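Local coordinates for protein glycosyl hydrolase BlGH5_18 (Bifidobacterium longum subsp. infantis, PDB 7LQX) that probably hydrolyses glycosidic bonds in the breakdown of N-glycans, as a family GH5 glycoside hydrolase of a gut bacterium, at residues G108-L116 and M321-H329; W234-A245 and V277-E285. One frame throughout, in Å; residues are numbered along the deposited sequence. Where two conformers were deposited one is given.

Interaction 1: residues G108-L116 and M321-H329. With EDO (1,2-ethanediol), chain E; SO4 (sulfate ion), chain G; EDO (1,2-ethanediol), chain D.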
loop_
_atom_site.group_PDB
_atom_site.type_symbol
_atom_site.label_atom_id
_atom_site.label_comp_id
_atom_site.label_asym_id
_atom_site.label_seq_id
_atom_site.Cartn_x
_atom_site.Cartn_y
_atom_site.Cartn_z
ATOM N N GLY A 108 -5.212 4.344 -5.987
ATOM C CA GLY A 108 -6.521 4.838 -5.617
ATOM C C GLY A 108 -7.415 3.676 -5.259
ATOM O O GLY A 108 -7.171 2.970 -4.281
ATOM N N HIS A 109 -8.425 3.420 -6.084
ATOM C CA HIS A 109 -9.378 2.358 -5.806
ATOM C C HIS A 109 -9.708 1.602 -7.083
ATOM O O HIS A 109 -10.098 2.213 -8.083
ATOM C CB HIS A 109 -10.685 2.905 -5.222
ATOM C CG HIS A 109 -11.622 1.827 -4.798
ATOM N ND1 HIS A 109 -11.446 1.127 -3.625
ATOM C CD2 HIS A 109 -12.695 1.275 -5.411
ATOM C CE1 HIS A 109 -12.395 0.217 -3.517
ATOM N NE2 HIS A 109 -13.163 0.280 -4.588
ATOM N N LEU A 110 -9.560 0.280 -7.037
ATOM C CA LEU A 110 -9.946 -0.599 -8.137
ATOM C C LEU A 110 -10.570 -1.882 -7.611
ATOM O O LEU A 110 -9.919 -2.657 -6.906
ATOM C CB LEU A 110 -8.725 -0.951 -8.991
ATOM C CG LEU A 110 -8.115 0.190 -9.793
ATOM C CD1 LEU A 110 -6.679 -0.123 -10.177
ATOM C CD2 LEU A 110 -8.939 0.463 -11.037
ATOM N N SER A 111 -11.821 -2.123 -7.988
ATOM C CA SER A 111 -12.490 -3.410 -7.809
ATOM C C SER A 111 -12.378 -3.941 -6.381
ATOM O O SER A 111 -12.067 -5.112 -6.150
ATOM C CB SER A 111 -11.986 -4.446 -8.814
ATOM O OG SER A 111 -12.081 -3.962 -10.135
ATOM N N SER A 112 -12.687 -3.070 -5.421
ATOM C CA SER A 112 -12.775 -3.318 -3.978
ATOM C C SER A 112 -11.460 -3.082 -3.245
ATOM O O SER A 112 -11.449 -3.105 -2.015
ATOM C CB SER A 112 -13.314 -4.713 -3.610
ATOM O OG SER A 112 -12.300 -5.707 -3.609
ATOM N N PHE A 113 -10.353 -2.893 -3.959
ATOM C CA PHE A 113 -9.038 -2.743 -3.347
ATOM C C PHE A 113 -8.587 -1.289 -3.375
ATOM O O PHE A 113 -8.675 -0.625 -4.411
ATOM C CB PHE A 113 -8.007 -3.581 -4.094
ATOM C CG PHE A 113 -8.255 -5.064 -4.031
ATOM C CD1 PHE A 113 -7.790 -5.813 -2.960
ATOM C CD2 PHE A 113 -8.948 -5.712 -5.039
ATOM C CE1 PHE A 113 -8.011 -7.166 -2.895
ATOM C CE2 PHE A 113 -9.153 -7.073 -4.981
ATOM C CZ PHE A 113 -8.694 -7.798 -3.909
ATOM N N ASP A 114 -8.096 -0.804 -2.240
ATOM C CA ASP A 114 -7.449 0.495 -2.153
ATOM C C ASP A 114 -5.945 0.325 -2.351
ATOM O O ASP A 114 -5.324 -0.528 -1.712
ATOM C CB ASP A 114 -7.650 1.123 -0.771
ATOM C CG ASP A 114 -9.025 1.722 -0.548
ATOM O OD1 ASP A 114 -9.828 1.874 -1.501
ATOM O OD2 ASP A 114 -9.275 2.047 0.637
ATOM N N PHE A 115 -5.362 1.159 -3.205
ATOM C CA PHE A 115 -3.923 1.211 -3.453
ATOM C C PHE A 115 -3.450 2.608 -3.074
ATOM O O PHE A 115 -3.490 3.524 -3.897
ATOM C CB PHE A 115 -3.618 0.932 -4.930
ATOM C CG PHE A 115 -3.978 -0.450 -5.368
ATOM C CD1 PHE A 115 -3.078 -1.479 -5.222
ATOM C CD2 PHE A 115 -5.219 -0.727 -5.917
ATOM C CE1 PHE A 115 -3.404 -2.761 -5.611
ATOM C CE2 PHE A 115 -5.544 -2.002 -6.314
ATOM C CZ PHE A 115 -4.637 -3.023 -6.152
ATOM N N LEU A 116 -3.027 2.783 -1.838
ATOM C CA LEU A 116 -2.488 4.059 -1.408
ATOM C C LEU A 116 -0.988 3.963 -1.196
ATOM O O LEU A 116 -0.502 2.962 -0.662
ATOM C CB LEU A 116 -3.120 4.528 -0.099
ATOM C CG LEU A 116 -4.535 5.068 -0.234
ATOM C CD1 LEU A 116 -4.965 5.660 1.106
ATOM C CD2 LEU A 116 -4.679 6.123 -1.322
HETATM N N MSE A 321 -6.393 -15.157 -8.816
HETATM C CA MSE A 321 -6.395 -14.062 -7.851
HETATM C C MSE A 321 -7.566 -14.186 -6.908
HETATM O O MSE A 321 -8.666 -14.552 -7.316
HETATM C CB MSE A 321 -6.428 -12.734 -8.588
HETATM C CG MSE A 321 -5.180 -12.510 -9.426
HETATM SE SE MSE A 321 -5.262 -10.887 -10.369
HETATM C CE MSE A 321 -3.589 -11.104 -11.335
ATOM N N SER A 322 -7.317 -13.880 -5.635
ATOM C CA SER A 322 -8.294 -14.063 -4.575
ATOM C C SER A 322 -8.762 -12.734 -3.992
ATOM O O SER A 322 -8.229 -11.655 -4.283
ATOM C CB SER A 322 -7.708 -14.930 -3.451
ATOM O OG SER A 322 -7.312 -16.202 -3.932
ATOM N N ASP A 323 -9.796 -12.837 -3.155
ATOM C CA ASP A 323 -10.380 -11.756 -2.380
ATOM C C ASP A 323 -11.197 -10.785 -3.219
ATOM O O ASP A 323 -11.764 -9.857 -2.654
ATOM C CB ASP A 323 -9.358 -11.017 -1.500
ATOM C CG ASP A 323 -8.705 -11.940 -0.486
ATOM O OD1 ASP A 323 -9.411 -12.784 0.105
ATOM O OD2 ASP A 323 -7.482 -11.840 -0.302
ATOM N N PHE A 324 -11.300 -10.983 -4.526
ATOM C CA PHE A 324 -12.250 -10.204 -5.282
ATOM C C PHE A 324 -13.657 -10.711 -4.986
ATOM O O PHE A 324 -13.868 -11.926 -4.906
ATOM C CB PHE A 324 -12.056 -10.394 -6.781
ATOM C CG PHE A 324 -10.891 -9.672 -7.356
ATOM C CD1 PHE A 324 -9.634 -10.223 -7.314
ATOM C CD2 PHE A 324 -11.056 -8.447 -7.973
ATOM C CE1 PHE A 324 -8.563 -9.567 -7.866
ATOM C CE2 PHE A 324 -9.990 -7.791 -8.526
ATOM C CZ PHE A 324 -8.744 -8.346 -8.479
ATOM N N PRO A 325 -14.643 -9.827 -4.874
ATOM C CA PRO A 325 -16.032 -10.274 -5.004
ATOM C C PRO A 325 -16.143 -11.134 -6.249
ATOM O O PRO A 325 -15.648 -10.739 -7.315
ATOM C CB PRO A 325 -16.815 -8.962 -5.150
ATOM C CG PRO A 325 -15.963 -7.936 -4.453
ATOM C CD PRO A 325 -14.536 -8.363 -4.726
ATOM N N PRO A 326 -16.710 -12.334 -6.143
ATOM C CA PRO A 326 -16.598 -13.295 -7.256
ATOM C C PRO A 326 -17.003 -12.759 -8.620
ATOM O O PRO A 326 -16.337 -13.070 -9.614
ATOM C CB PRO A 326 -17.498 -14.453 -6.798
ATOM C CG PRO A 326 -17.370 -14.419 -5.304
ATOM C CD PRO A 326 -17.274 -12.959 -4.928
ATOM N N PHE A 327 -18.077 -11.978 -8.704
ATOM C CA PHE A 327 -18.530 -11.482 -10.002
ATOM C C PHE A 327 -17.468 -10.649 -10.711
ATOM O O PHE A 327 -17.524 -10.514 -11.939
ATOM C CB PHE A 327 -19.816 -10.667 -9.835
ATOM C CG PHE A 327 -19.588 -9.276 -9.334
ATOM C CD1 PHE A 327 -19.451 -9.012 -7.980
ATOM C CD2 PHE A 327 -19.508 -8.220 -10.221
ATOM C CE1 PHE A 327 -19.233 -7.727 -7.529
ATOM C CE2 PHE A 327 -19.295 -6.940 -9.770
ATOM C CZ PHE A 327 -19.167 -6.692 -8.422
ATOM N N GLU A 328 -16.521 -10.060 -9.972
ATOM C CA GLU A 328 -15.522 -9.216 -10.613
ATOM C C GLU A 328 -14.742 -9.987 -11.657
ATOM O O GLU A 328 -14.307 -9.418 -12.663
ATOM C CB GLU A 328 -14.548 -8.647 -9.581
ATOM C CG GLU A 328 -15.168 -7.665 -8.609
ATOM C CD GLU A 328 -15.188 -6.223 -9.103
ATOM O OE1 GLU A 328 -14.773 -5.942 -10.250
ATOM O OE2 GLU A 328 -15.628 -5.358 -8.320
ATOM N N HIS A 329 -14.545 -11.285 -11.436
ATOM C CA HIS A 329 -13.721 -12.049 -12.347
ATOM C C HIS A 329 -14.337 -12.141 -13.735
ATOM O O HIS A 329 -13.603 -12.258 -14.725
ATOM C CB HIS A 329 -13.521 -13.459 -11.813
ATOM C CG HIS A 329 -12.606 -13.541 -10.631
ATOM N ND1 HIS A 329 -11.241 -13.678 -10.758
ATOM C CD2 HIS A 329 -12.860 -13.528 -9.301
ATOM C CE1 HIS A 329 -10.693 -13.738 -9.558
ATOM N NE2 HIS A 329 -11.654 -13.654 -8.655
HETATM C C1 EDO E . -17.102 -2.681 -10.169
HETATM O O1 EDO E . -17.297 -3.687 -9.173
HETATM C C2 EDO E . -16.106 -3.156 -11.222
HETATM O O2 EDO E . -14.877 -3.555 -10.602
HETATM S S SO4 G . -11.679 -16.136 -3.289
HETATM O O1 SO4 G . -11.284 -17.466 -2.833
HETATM O O2 SO4 G . -11.159 -15.153 -2.353
HETATM O O3 SO4 G . -11.158 -15.914 -4.639
HETATM O O4 SO4 G . -13.133 -16.018 -3.315
HETATM C C1 EDO D . -14.447 0.098 -11.472
HETATM O O1 EDO D . -14.463 1.507 -11.239
HETATM C C2 EDO D . -13.187 -0.477 -10.831
HETATM O O2 EDO D . -13.212 -0.165 -9.429
#
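Phe113 drives one edge into the face of Phe324 in a T-shaped stack, with ring centroids 4.9 Å apart and planes at 70°. With CG anti to the carbonyl carbon (chi1 -64°), the Phe113 ring is carried toward 321-329, and Phe113 CE2 stands over the centre of the Phe324 ring, 3.7 Å from Phe324 CE2. Flat phenylalanines suit this spot, since one ring offers C-H groups to the pi face of the other; Trp36 adds a further edge-to-face partner for Phe324. With an alanine here, the edge of Phe113 would probably be left without an aromatic face to rest on. Ser111 CB meets the edge of the Phe324 ring, and Pro325 CD makes a van der Waals touch with Ser112 OG.

The one direct polar link between the segments, Ser111 OG to Glu328 OE1 at 3.3 Å, is weak. The ethanediol beside them, probably from the crystallisation liquor, bridges both: its O2 is 2.9 Å from Ser111 OG, and its O1 donates to Glu328 OE2 at 2.5 Å. Ser112 OG donates in the carbonyl plane to Ser111 O (2.6 Å) and bonds to His124 of the second subunit, whose Arg76 forms a salt bridge with Asp323 OD1.

Ser111 and Ser112 form the two-residue loop, a type I' turn, of a beta-hairpin in a GH5 (beta/alpha)8 barrel. Bound ethanediol also reaches Glu276 and Asn162, so hairpin and loop probably border the substrate cleft.

Interaction 2: residues W234-A245 and V277-E285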
loop_
_atom_site.group_PDB
_atom_site.type_symbol
_atom_site.label_atom_id
_atom_site.label_comp_id
_atom_site.label_asym_id
_atom_site.label_seq_id
_atom_site.Cartn_x
_atom_site.Cartn_y
_atom_site.Cartn_z
ATOM N N TRP A 234 -23.806 0.867 -12.546
ATOM C CA TRP A 234 -23.665 -0.452 -11.929
ATOM C C TRP A 234 -24.976 -0.869 -11.274
ATOM O O TRP A 234 -25.332 -0.367 -10.203
ATOM C CB TRP A 234 -22.518 -0.449 -10.925
ATOM C CG TRP A 234 -21.206 -0.386 -11.610
ATOM C CD1 TRP A 234 -20.360 0.687 -11.693
ATOM C CD2 TRP A 234 -20.599 -1.434 -12.366
ATOM N NE1 TRP A 234 -19.253 0.357 -12.439
ATOM C CE2 TRP A 234 -19.376 -0.940 -12.861
ATOM C CE3 TRP A 234 -20.971 -2.742 -12.673
ATOM C CZ2 TRP A 234 -18.521 -1.717 -13.629
ATOM C CZ3 TRP A 234 -20.121 -3.506 -13.439
ATOM C CH2 TRP A 234 -18.915 -2.994 -13.914
ATOM N N VAL A 235 -25.668 -1.828 -11.898
ATOM C CA VAL A 235 -27.011 -2.214 -11.467
ATOM C C VAL A 235 -27.024 -3.087 -10.224
ATOM O O VAL A 235 -28.114 -3.420 -9.738
ATOM C CB VAL A 235 -27.819 -2.855 -12.615
ATOM C CG1 VAL A 235 -28.085 -1.822 -13.710
ATOM C CG2 VAL A 235 -27.115 -4.089 -13.180
ATOM N N PHE A 236 -25.859 -3.453 -9.679
ATOM C CA PHE A 236 -25.821 -4.067 -8.355
ATOM C C PHE A 236 -26.070 -3.065 -7.228
ATOM O O PHE A 236 -26.040 -3.448 -6.051
ATOM C CB PHE A 236 -24.505 -4.818 -8.112
ATOM C CG PHE A 236 -23.256 -3.982 -8.245
ATOM C CD1 PHE A 236 -23.046 -2.856 -7.462
ATOM C CD2 PHE A 236 -22.266 -4.356 -9.133
ATOM C CE1 PHE A 236 -21.883 -2.117 -7.586
ATOM C CE2 PHE A 236 -21.099 -3.625 -9.249
ATOM C CZ PHE A 236 -20.906 -2.515 -8.474
ATOM N N ASN A 237 -26.328 -1.805 -7.554
ATOM C CA ASN A 237 -26.553 -0.765 -6.564
ATOM C C ASN A 237 -27.961 -0.761 -5.990
ATOM O O ASN A 237 -28.366 0.247 -5.395
ATOM C CB ASN A 237 -26.273 0.605 -7.188
ATOM C CG ASN A 237 -27.279 0.984 -8.267
ATOM O OD1 ASN A 237 -28.217 0.247 -8.565
ATOM N ND2 ASN A 237 -27.081 2.159 -8.852
ATOM N N GLY A 238 -28.711 -1.844 -6.153
ATOM C CA GLY A 238 -30.081 -1.923 -5.708
ATOM C C GLY A 238 -31.082 -1.942 -6.837
ATOM O O GLY A 238 -32.242 -2.304 -6.615
ATOM N N THR A 239 -30.669 -1.559 -8.044
ATOM C CA THR A 239 -31.609 -1.506 -9.152
ATOM C C THR A 239 -32.039 -2.907 -9.567
ATOM O O THR A 239 -33.236 -3.197 -9.653
ATOM C CB THR A 239 -30.993 -0.746 -10.324
ATOM O OG1 THR A 239 -30.658 0.580 -9.901
ATOM C CG2 THR A 239 -31.973 -0.659 -11.458
ATOM N N ALA A 240 -31.081 -3.796 -9.826
ATOM C CA ALA A 240 -31.448 -5.163 -10.177
ATOM C C ALA A 240 -32.172 -5.846 -9.025
ATOM O O ALA A 240 -33.151 -6.571 -9.239
ATOM C CB ALA A 240 -30.215 -5.963 -10.579
ATOM N N GLN A 241 -31.711 -5.623 -7.795
ATOM C CA GLN A 241 -32.319 -6.295 -6.654
ATOM C C GLN A 241 -33.750 -5.822 -6.427
ATOM O O GLN A 241 -34.646 -6.634 -6.158
ATOM C CB GLN A 241 -31.486 -6.051 -5.398
ATOM C CG GLN A 241 -30.061 -6.573 -5.473
ATOM C CD GLN A 241 -29.054 -5.512 -5.854
ATOM O OE1 GLN A 241 -29.297 -4.690 -6.736
ATOM N NE2 GLN A 241 -27.910 -5.525 -5.196
ATOM N N GLY A 242 -33.979 -4.514 -6.510
ATOM C CA GLY A 242 -35.279 -3.970 -6.163
ATOM C C GLY A 242 -36.315 -4.105 -7.255
ATOM O O GLY A 242 -37.502 -4.287 -6.963
ATOM N N TYR A 243 -35.898 -4.008 -8.521
ATOM C CA TYR A 243 -36.825 -4.078 -9.642
ATOM C C TYR A 243 -36.760 -5.387 -10.407
ATOM O O TYR A 243 -37.726 -5.719 -11.104
ATOM C CB TYR A 243 -36.586 -2.914 -10.613
ATOM C CG TYR A 243 -36.726 -1.596 -9.918
ATOM C CD1 TYR A 243 -37.977 -1.068 -9.647
ATOM C CD2 TYR A 243 -35.612 -0.896 -9.490
ATOM C CE1 TYR A 243 -38.116 0.124 -8.986
ATOM C CE2 TYR A 243 -35.744 0.297 -8.832
ATOM C CZ TYR A 243 -36.996 0.796 -8.573
ATOM O OH TYR A 243 -37.102 1.988 -7.910
ATOM N N GLY A 244 -35.680 -6.137 -10.275
ATOM C CA GLY A 244 -35.523 -7.410 -10.947
ATOM C C GLY A 244 -34.413 -7.334 -11.975
ATOM O O GLY A 244 -34.254 -6.333 -12.685
ATOM N N ALA A 245 -33.643 -8.413 -12.073
ATOM C CA ALA A 245 -32.561 -8.445 -13.043
ATOM C C ALA A 245 -33.081 -8.334 -14.470
ATOM O O ALA A 245 -32.352 -7.879 -15.352
ATOM C CB ALA A 245 -31.759 -9.732 -12.874
ATOM N N VAL A 277 -19.717 0.821 -17.849
ATOM C CA VAL A 277 -20.952 0.059 -17.733
ATOM C C VAL A 277 -20.557 -1.400 -17.855
ATOM O O VAL A 277 -19.804 -1.769 -18.761
ATOM C CB VAL A 277 -21.989 0.480 -18.790
ATOM C CG1 VAL A 277 -21.369 0.453 -20.160
ATOM C CG2 VAL A 277 -23.222 -0.414 -18.713
ATOM N N GLY A 278 -21.020 -2.223 -16.923
ATOM C CA GLY A 278 -20.750 -3.646 -16.938
ATOM C C GLY A 278 -22.001 -4.434 -16.615
ATOM O O GLY A 278 -23.046 -3.867 -16.299
ATOM N N ALA A 279 -21.880 -5.760 -16.696
ATOM C CA ALA A 279 -23.009 -6.676 -16.529
ATOM C C ALA A 279 -22.725 -7.564 -15.326
ATOM O O ALA A 279 -22.284 -8.712 -15.481
ATOM C CB ALA A 279 -23.216 -7.512 -17.790
ATOM N N PRO A 280 -22.972 -7.077 -14.111
ATOM C CA PRO A 280 -22.433 -7.757 -12.919
ATOM C C PRO A 280 -23.217 -9.005 -12.535
ATOM O O PRO A 280 -24.425 -8.957 -12.286
ATOM C CB PRO A 280 -22.525 -6.682 -11.826
ATOM C CG PRO A 280 -23.663 -5.830 -12.270
ATOM C CD PRO A 280 -23.585 -5.780 -13.770
ATOM N N GLN A 281 -22.500 -10.120 -12.408
ATOM C CA GLN A 281 -23.141 -11.408 -12.159
ATOM C C GLN A 281 -23.431 -11.672 -10.692
ATOM O O GLN A 281 -23.886 -12.772 -10.370
ATOM C CB GLN A 281 -22.340 -12.545 -12.803
ATOM C CG GLN A 281 -22.471 -12.490 -14.321
ATOM C CD GLN A 281 -21.505 -13.378 -15.063
ATOM O OE1 GLN A 281 -20.976 -12.994 -16.106
ATOM N NE2 GLN A 281 -21.273 -14.569 -14.540
ATOM N N ASN A 282 -23.207 -10.714 -9.792
ATOM C CA ASN A 282 -23.795 -10.826 -8.462
ATOM C C ASN A 282 -25.296 -10.575 -8.493
ATOM O O ASN A 282 -25.999 -10.979 -7.562
ATOM C CB ASN A 282 -23.095 -9.912 -7.450
ATOM C CG ASN A 282 -23.053 -8.452 -7.873
ATOM O OD1 ASN A 282 -23.422 -8.089 -8.988
ATOM N ND2 ASN A 282 -22.582 -7.603 -6.969
ATOM N N VAL A 283 -25.799 -9.952 -9.558
ATOM C CA VAL A 283 -27.232 -9.713 -9.708
ATOM C C VAL A 283 -27.798 -10.219 -11.028
ATOM O O VAL A 283 -29.007 -10.509 -11.095
ATOM C CB VAL A 283 -27.590 -8.224 -9.494
ATOM C CG1 VAL A 283 -27.290 -7.817 -8.046
ATOM C CG2 VAL A 283 -26.860 -7.332 -10.478
ATOM N N LEU A 284 -26.995 -10.356 -12.083
ATOM C CA LEU A 284 -27.444 -10.882 -13.363
ATOM C C LEU A 284 -26.930 -12.303 -13.571
ATOM O O LEU A 284 -25.900 -12.695 -13.024
ATOM C CB LEU A 284 -26.913 -10.026 -14.514
ATOM C CG LEU A 284 -27.153 -8.528 -14.397
ATOM C CD1 LEU A 284 -26.499 -7.812 -15.599
ATOM C CD2 LEU A 284 -28.624 -8.157 -14.258
ATOM N N GLU A 285 -27.646 -13.066 -14.387
ATOM C CA GLU A 285 -27.177 -14.382 -14.786
ATOM C C GLU A 285 -26.250 -14.258 -15.988
ATOM O O GLU A 285 -26.436 -13.402 -16.852
ATOM C CB GLU A 285 -28.360 -15.278 -15.159
ATOM C CG GLU A 285 -29.352 -15.478 -14.027
ATOM C CD GLU A 285 -28.691 -15.988 -12.765
ATOM O OE1 GLU A 285 -28.017 -17.036 -12.838
ATOM O OE2 GLU A 285 -28.828 -15.332 -11.710
HETATM O O HOH W 1 -24.499 -2.022 -14.814
#
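Val283 sets its two methyls against Ala240 and Gln241. CG2 reaches Ala240 CB at 3.6 Å, while CG1 presses on the amide of Gln241, 3.6 Å from its CD. A branched residue suits this place because each methyl serves a different neighbour, and the small Ala240 lets the helix come close. Alongside, the equally small Ala245 rests its CB on Leu284 CD2 at 3.8 Å. Pro280 packs with its CB at the edge of the Phe236 ring, 3.6 Å from CD2, and its CG and CD meet Val235 CG2 and the indole of Trp234. The Asn282 amide, its plane 77° from the Phe236 ring, touches Phe236 CB. Over one face of the indole passes Gly278, with its CA 3.6 Å from Trp234 CZ3; a side chain would clash with CH2, hence glycine. Gly278 N, buried against the ring, has no hydrogen-bond partner.

These are two loops after neighbouring strands, 229-233 and 272-277, of the eight-stranded parallel barrel, and no direct hydrogen bond joins them. A water does so instead, accepting from Val235 N and donating to Gly278 O at 2.8 Å.

Gln241, bent at chi2 (97°), sends NE2 back to Phe236 O at 2.9 Å, the donor standing above the carbonyl plane. Asn237 OD1 takes both Thr239 OG1 and Thr239 N, the latter forming an Asx turn ahead of helix 239-243. Farther out, Phe292 packs on Val235 and Leu284, and Trp234 NE1 bonds to Glu276, near the strand end where GH5 active sites lie, consistent with a tryptophan bordering the cleft.

Both contacts are partly buried, each centred about 17 Å from the middle of the chain, and both join loops that follow strands of the barrel. Strand 306-312, which precedes the 321-329 loop, neighbours strand 272-277, which precedes 277-285, so the contacts sit on adjacent loops. Interaction 1 ties a hairpin to a loop distant in sequence and lies against the second subunit; its chemistry mixes an aromatic pair with hydroxyls, a carboxylate and bound small molecules. Interaction 2, touched by no other protein chain, is mostly apolar with one water, and buries more surface. Phe327 connects them, its CZ 3.7 Å from Phe236 CE2 and its CD2 3.7 Å from Pro280 CB.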